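Local coordinates for chorismate mutase (Clostridium thermocellum, PDB 1XHO), which probably catalyses the rearrangement of chorismate to prephenate, a step toward phenylalanine and tyrosine, as an AroH-type trimeric chorismate mutase, at residues A34-T39 against C116-M121; I74-T79 against T99-M104. All coordinates share one frame; numbering follows the deposited sequence.

From the N terminus the chain enters the sheet through strand 32-40, runs through helix 46-63 and returns in strand 71-78. A short helix, 89-93, then leads to strand 100-105, which lies parallel to 71-78 and pairs with it: contact 2 (74-79 with 99-104) closes the inner loop. Strand 116-124 comes back between 71-78 and 32-40; its pairing with the first strand is contact 1 (34-39 with 116-121), the outer closure, which contains all of contact 2. The two meet where strands 71-78 and 116-124 adjoin: Met120 N lies 2.9 Å from Ile75 O, a probable hydrogen bond. Together they join four neighbouring strands of one mixed sheet, and both touch the second subunit.

Contact 1 (A34-T39 against C116-M121); sequences AIRGAT and CIRVMM
Ile35, Gly37 and Thr39 pair with Met121, Val119 and Ile117 through six backbone hydrogen bonds, an unbroken antiparallel match of two inner strands in the mixed sheet of the type I chorismate mutase fold. Ile35 N to Met121 O is short at 2.6 Å; Thr39 N to Ile117 O, at 2.9 Å, is more bent, with 147° at the hydrogen. The face bearing these residues is buried and largely apolar, carried by Ile35, Thr39, Ile117, Val119 and Met121. Thr39 turns its methyl to the neighbouring strand: OG1 stands anti to the backbone N (chi1 -166°), and CG2 lies 3.9 Å from Ile117 CB. Ile35 CB and Met121 CB are 4.2 Å apart.

The opposite face mixes two arginines with Ala38 and Met120; the long Arg36 chain is its partly exposed member. Bends at chi2 and chi3 bring CD to 3.2 Å from Val119 O and place Arg118 CD over one face of the Arg36 guanidinium, 3.7 Å from NH2. The guanidinium planes stand 75° apart. Arg36 NH1 is hydrogen-bonded to Leu101 O of the second subunit, whose Met102 packs on both arginines; a long, weak ion pair from Arg118 NH1 to Glu106 may ease their proximity.

Helix 46-63 packs against Thr39, Ile117 and Val119; strand 71-78 adjoins 116-124, and 135-136 adjoins 32-40.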
loop_
_atom_site.group_PDB
_atom_site.type_symbol
_atom_site.label_atom_id
_atom_site.label_comp_id
_atom_site.label_asym_id
_atom_site.label_seq_id
_atom_site.Cartn_x
_atom_site.Cartn_y
_atom_site.Cartn_z
ATOM N N ALA C 34 -9.397 4.014 -7.771
ATOM C CA ALA C 34 -7.990 4.323 -7.523
ATOM C C ALA C 34 -7.341 4.918 -8.773
ATOM O O ALA C 34 -7.663 4.524 -9.887
ATOM C CB ALA C 34 -7.259 3.077 -7.089
ATOM N N ILE C 35 -6.442 5.877 -8.576
ATOM C CA ILE C 35 -5.709 6.504 -9.682
ATOM C C ILE C 35 -4.210 6.245 -9.538
ATOM O O ILE C 35 -3.628 6.474 -8.480
ATOM C CB ILE C 35 -5.934 8.036 -9.751
ATOM C CG1 ILE C 35 -7.367 8.413 -9.334
ATOM C CG2 ILE C 35 -5.622 8.541 -11.163
ATOM C CD1 ILE C 35 -7.649 9.912 -9.331
ATOM N N ARG C 36 -3.599 5.767 -10.618
ATOM C CA ARG C 36 -2.165 5.566 -10.689
ATOM C C ARG C 36 -1.477 6.755 -11.383
ATOM O O ARG C 36 -2.007 7.319 -12.335
ATOM C CB ARG C 36 -1.845 4.230 -11.393
ATOM C CG ARG C 36 -1.476 3.078 -10.438
ATOM C CD ARG C 36 -0.142 3.360 -9.687
ATOM N NE ARG C 36 0.917 3.786 -10.613
ATOM C CZ ARG C 36 1.639 2.961 -11.373
ATOM N NH1 ARG C 36 1.458 1.637 -11.325
ATOM N NH2 ARG C 36 2.561 3.459 -12.187
ATOM N N GLY C 37 -0.327 7.159 -10.844
ATOM C CA GLY C 37 0.593 8.074 -11.496
ATOM C C GLY C 37 2.038 7.553 -11.443
ATOM O O GLY C 37 2.413 6.788 -10.537
ATOM N N ALA C 38 2.837 7.938 -12.436
ATOM C CA ALA C 38 4.267 7.649 -12.436
ATOM C C ALA C 38 5.007 8.770 -13.122
ATOM O O ALA C 38 4.474 9.418 -14.027
ATOM C CB ALA C 38 4.576 6.308 -13.104
ATOM N N THR C 39 6.225 9.010 -12.654
ATOM C CA THR C 39 7.087 10.038 -13.208
ATOM C C THR C 39 8.550 9.670 -12.936
ATOM O O THR C 39 8.839 8.790 -12.132
ATOM C CB THR C 39 6.731 11.461 -12.639
ATOM O OG1 THR C 39 7.360 12.485 -13.429
ATOM C CG2 THR C 39 7.126 11.605 -11.147
ATOM N N CYS C 116 12.334 6.543 -10.649
ATOM C CA CYS C 116 10.891 6.547 -10.865
ATOM C C CYS C 116 10.084 6.696 -9.575
ATOM O O CYS C 116 10.220 5.901 -8.642
ATOM C CB CYS C 116 10.463 5.261 -11.623
ATOM S SG CYS C 116 8.679 5.095 -11.958
ATOM N N ILE C 117 9.219 7.708 -9.558
ATOM C CA ILE C 117 8.244 7.910 -8.493
ATOM C C ILE C 117 6.858 7.457 -8.969
ATOM O O ILE C 117 6.359 7.934 -9.998
ATOM C CB ILE C 117 8.188 9.396 -8.077
ATOM C CG1 ILE C 117 9.587 9.870 -7.656
ATOM C CG2 ILE C 117 7.168 9.610 -6.961
ATOM C CD1 ILE C 117 9.779 11.344 -7.711
ATOM N N ARG C 118 6.249 6.532 -8.223
ATOM C CA ARG C 118 4.868 6.098 -8.479
ATOM C C ARG C 118 3.915 6.550 -7.375
ATOM O O ARG C 118 4.306 6.709 -6.220
ATOM C CB ARG C 118 4.778 4.582 -8.678
ATOM C CG ARG C 118 5.596 4.080 -9.878
ATOM C CD ARG C 118 5.444 2.575 -10.012
ATOM N NE ARG C 118 6.024 1.989 -11.222
ATOM C CZ ARG C 118 7.311 1.680 -11.410
ATOM N NH1 ARG C 118 8.228 1.951 -10.512
ATOM N NH2 ARG C 118 7.684 1.120 -12.537
ATOM N N VAL C 119 2.662 6.776 -7.765
ATOM C CA VAL C 119 1.614 7.266 -6.876
ATOM C C VAL C 119 0.372 6.428 -7.096
ATOM O O VAL C 119 -0.027 6.216 -8.236
ATOM C CB VAL C 119 1.240 8.750 -7.181
ATOM C CG1 VAL C 119 0.046 9.207 -6.327
ATOM C CG2 VAL C 119 2.416 9.634 -6.968
HETATM N N MSE C 120 -0.221 5.947 -6.004
HETATM C CA MSE C 120 -1.529 5.315 -6.038
HETATM C C MSE C 120 -2.495 6.142 -5.173
HETATM O O MSE C 120 -2.303 6.298 -3.958
HETATM C CB MSE C 120 -1.455 3.883 -5.530
HETATM C CG MSE C 120 -2.833 3.204 -5.398
HETATM SE SE MSE C 120 -2.712 1.326 -4.875
HETATM C CE MSE C 120 -2.475 0.523 -6.697
HETATM N N MSE C 121 -3.535 6.660 -5.805
HETATM C CA MSE C 121 -4.452 7.562 -5.144
HETATM C C MSE C 121 -5.867 6.991 -5.100
HETATM O O MSE C 121 -6.498 6.836 -6.140
HETATM C CB MSE C 121 -4.442 8.879 -5.903
HETATM C CG MSE C 121 -5.116 10.024 -5.205
HETATM SE SE MSE C 121 -5.053 11.563 -6.361
HETATM C CE MSE C 121 -3.233 12.101 -6.243
#

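Contact 2 (I74-T79 against T99-M104); sequences IIFTVT and TALMCM
A beta-alpha-beta unit, strand 71-78, helix 89-93 and strand 100-105, brings residues 74-78 and 100-104 together as parallel neighbours in the mixed sheet, their axes 18° apart. Five backbone hydrogen bonds zigzag between them. Phe76 takes part in two: its N reaches Met102 O at 2.7 Å in a nearly straight bond (172° at the hydrogen), and its O accepts Met104 N. Toward the end of the pairing the bond lengthens, with Val78 N 3.3 Å from Met104 O.

On the face carrying Ile74, Phe76, Leu101 and Cys103, Leu101 lies alongside Ile74, pointing the same way, and its CD2 branch makes the touch, 3.7 Å from Ile74 CB. The same methyl sits at the edge of the Phe76 ring, close to the ring plane. That face continues onto Val119 of strand 116-124, which both Ile74 and Phe76 touch.

On the opposite face, with Ile75 and Thr77, Met104 bends at chi2 and chi3, folding its selenium back to 3.8 Å from Ile75 CG2. Ile75 and Met104 also pack on Met104 of the second subunit, so this face lies at a subunit interface of the trimer. The hydroxyl of Thr77 is hydrogen-bonded to Glu106.

Cys103 SG makes a sulfur-aromatic contact with the Phe76 ring, oblique at 4.8 Å from the centroid and 53° off the ring normal, with CD2 its nearest ring atom at 3.8 Å.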
loop_
_atom_site.group_PDB
_atom_site.type_symbol
_atom_site.label_atom_id
_atom_site.label_comp_id
_atom_site.label_asym_id
_atom_site.label_seq_id
_atom_site.Cartn_x
_atom_site.Cartn_y
_atom_site.Cartn_z
ATOM N N ILE C 74 -3.055 8.554 -0.280
ATOM C CA ILE C 74 -1.989 8.603 -1.268
ATOM C C ILE C 74 -0.799 7.768 -0.818
ATOM O O ILE C 74 -0.202 8.027 0.233
ATOM C CB ILE C 74 -1.524 10.036 -1.607
ATOM C CG1 ILE C 74 -2.733 10.978 -1.725
ATOM C CG2 ILE C 74 -0.682 9.983 -2.898
ATOM C CD1 ILE C 74 -2.441 12.334 -2.289
ATOM N N ILE C 75 -0.491 6.750 -1.625
ATOM C CA ILE C 75 0.642 5.867 -1.414
ATOM C C ILE C 75 1.708 6.214 -2.448
ATOM O O ILE C 75 1.431 6.253 -3.638
ATOM C CB ILE C 75 0.229 4.375 -1.553
ATOM C CG1 ILE C 75 -0.764 3.994 -0.432
ATOM C CG2 ILE C 75 1.473 3.452 -1.526
ATOM C CD1 ILE C 75 -1.314 2.547 -0.543
ATOM N N PHE C 76 2.921 6.476 -1.974
ATOM C CA PHE C 76 4.058 6.770 -2.838
ATOM C C PHE C 76 5.075 5.635 -2.816
ATOM O O PHE C 76 5.306 5.035 -1.772
ATOM C CB PHE C 76 4.761 8.029 -2.361
ATOM C CG PHE C 76 3.880 9.244 -2.302
ATOM C CD1 PHE C 76 3.848 10.153 -3.363
ATOM C CD2 PHE C 76 3.105 9.497 -1.180
ATOM C CE1 PHE C 76 3.056 11.293 -3.300
ATOM C CE2 PHE C 76 2.293 10.636 -1.115
ATOM C CZ PHE C 76 2.277 11.540 -2.175
ATOM N N THR C 77 5.681 5.351 -3.968
ATOM C CA THR C 77 6.887 4.526 -4.027
ATOM C C THR C 77 7.968 5.234 -4.813
ATOM O O THR C 77 7.683 6.007 -5.737
ATOM C CB THR C 77 6.666 3.122 -4.658
ATOM O OG1 THR C 77 6.277 3.249 -6.039
ATOM C CG2 THR C 77 5.626 2.304 -3.858
ATOM N N VAL C 78 9.212 4.973 -4.437
ATOM C CA VAL C 78 10.346 5.365 -5.244
ATOM C C VAL C 78 11.216 4.138 -5.449
ATOM O O VAL C 78 11.234 3.220 -4.619
ATOM C CB VAL C 78 11.178 6.515 -4.611
ATOM C CG1 VAL C 78 10.310 7.728 -4.367
ATOM C CG2 VAL C 78 11.853 6.062 -3.306
ATOM N N THR C 79 11.920 4.121 -6.570
ATOM C CA THR C 79 12.904 3.095 -6.856
ATOM C C THR C 79 14.129 3.254 -5.937
ATOM O O THR C 79 14.385 4.339 -5.404
ATOM C CB THR C 79 13.304 3.132 -8.359
ATOM O OG1 THR C 79 13.463 4.491 -8.788
ATOM C CG2 THR C 79 12.234 2.516 -9.185
ATOM N N THR C 99 -4.692 14.736 4.469
ATOM C CA THR C 99 -4.813 13.480 3.726
ATOM C C THR C 99 -3.794 12.450 4.215
ATOM O O THR C 99 -2.657 12.770 4.471
ATOM C CB THR C 99 -4.683 13.733 2.183
ATOM O OG1 THR C 99 -5.759 14.575 1.755
ATOM C CG2 THR C 99 -4.757 12.451 1.393
ATOM N N ALA C 100 -4.247 11.209 4.352
ATOM C CA ALA C 100 -3.408 10.090 4.747
ATOM C C ALA C 100 -2.436 9.760 3.618
ATOM O O ALA C 100 -2.851 9.462 2.478
ATOM C CB ALA C 100 -4.278 8.859 5.089
ATOM N N LEU C 101 -1.148 9.838 3.949
ATOM C CA LEU C 101 -0.047 9.593 3.025
ATOM C C LEU C 101 0.782 8.419 3.532
ATOM O O LEU C 101 0.777 8.126 4.725
ATOM C CB LEU C 101 0.836 10.834 2.923
ATOM C CG LEU C 101 0.122 12.169 2.636
ATOM C CD1 LEU C 101 1.078 13.342 2.716
ATOM C CD2 LEU C 101 -0.533 12.159 1.288
HETATM N N MSE C 102 1.501 7.760 2.629
HETATM C CA MSE C 102 2.398 6.660 2.990
HETATM C C MSE C 102 3.423 6.469 1.874
HETATM O O MSE C 102 3.081 6.553 0.681
HETATM C CB MSE C 102 1.593 5.369 3.237
HETATM C CG MSE C 102 2.432 4.158 3.692
HETATM SE SE MSE C 102 1.475 2.838 4.856
HETATM C CE MSE C 102 1.694 3.928 6.482
ATOM N N CYS C 103 4.680 6.230 2.261
ATOM C CA CYS C 103 5.780 6.101 1.311
ATOM C C CYS C 103 6.588 4.837 1.554
ATOM O O CYS C 103 6.988 4.558 2.691
ATOM C CB CYS C 103 6.719 7.294 1.409
ATOM S SG CYS C 103 5.935 8.874 1.262
HETATM N N MSE C 104 6.823 4.089 0.471
HETATM C CA MSE C 104 7.618 2.871 0.487
HETATM C C MSE C 104 8.606 2.946 -0.656
HETATM O O MSE C 104 8.609 3.898 -1.425
HETATM C CB MSE C 104 6.740 1.624 0.288
HETATM C CG MSE C 104 5.640 1.409 1.334
HETATM SE SE MSE C 104 4.042 2.526 1.065
HETATM C CE MSE C 104 2.762 1.137 1.555
#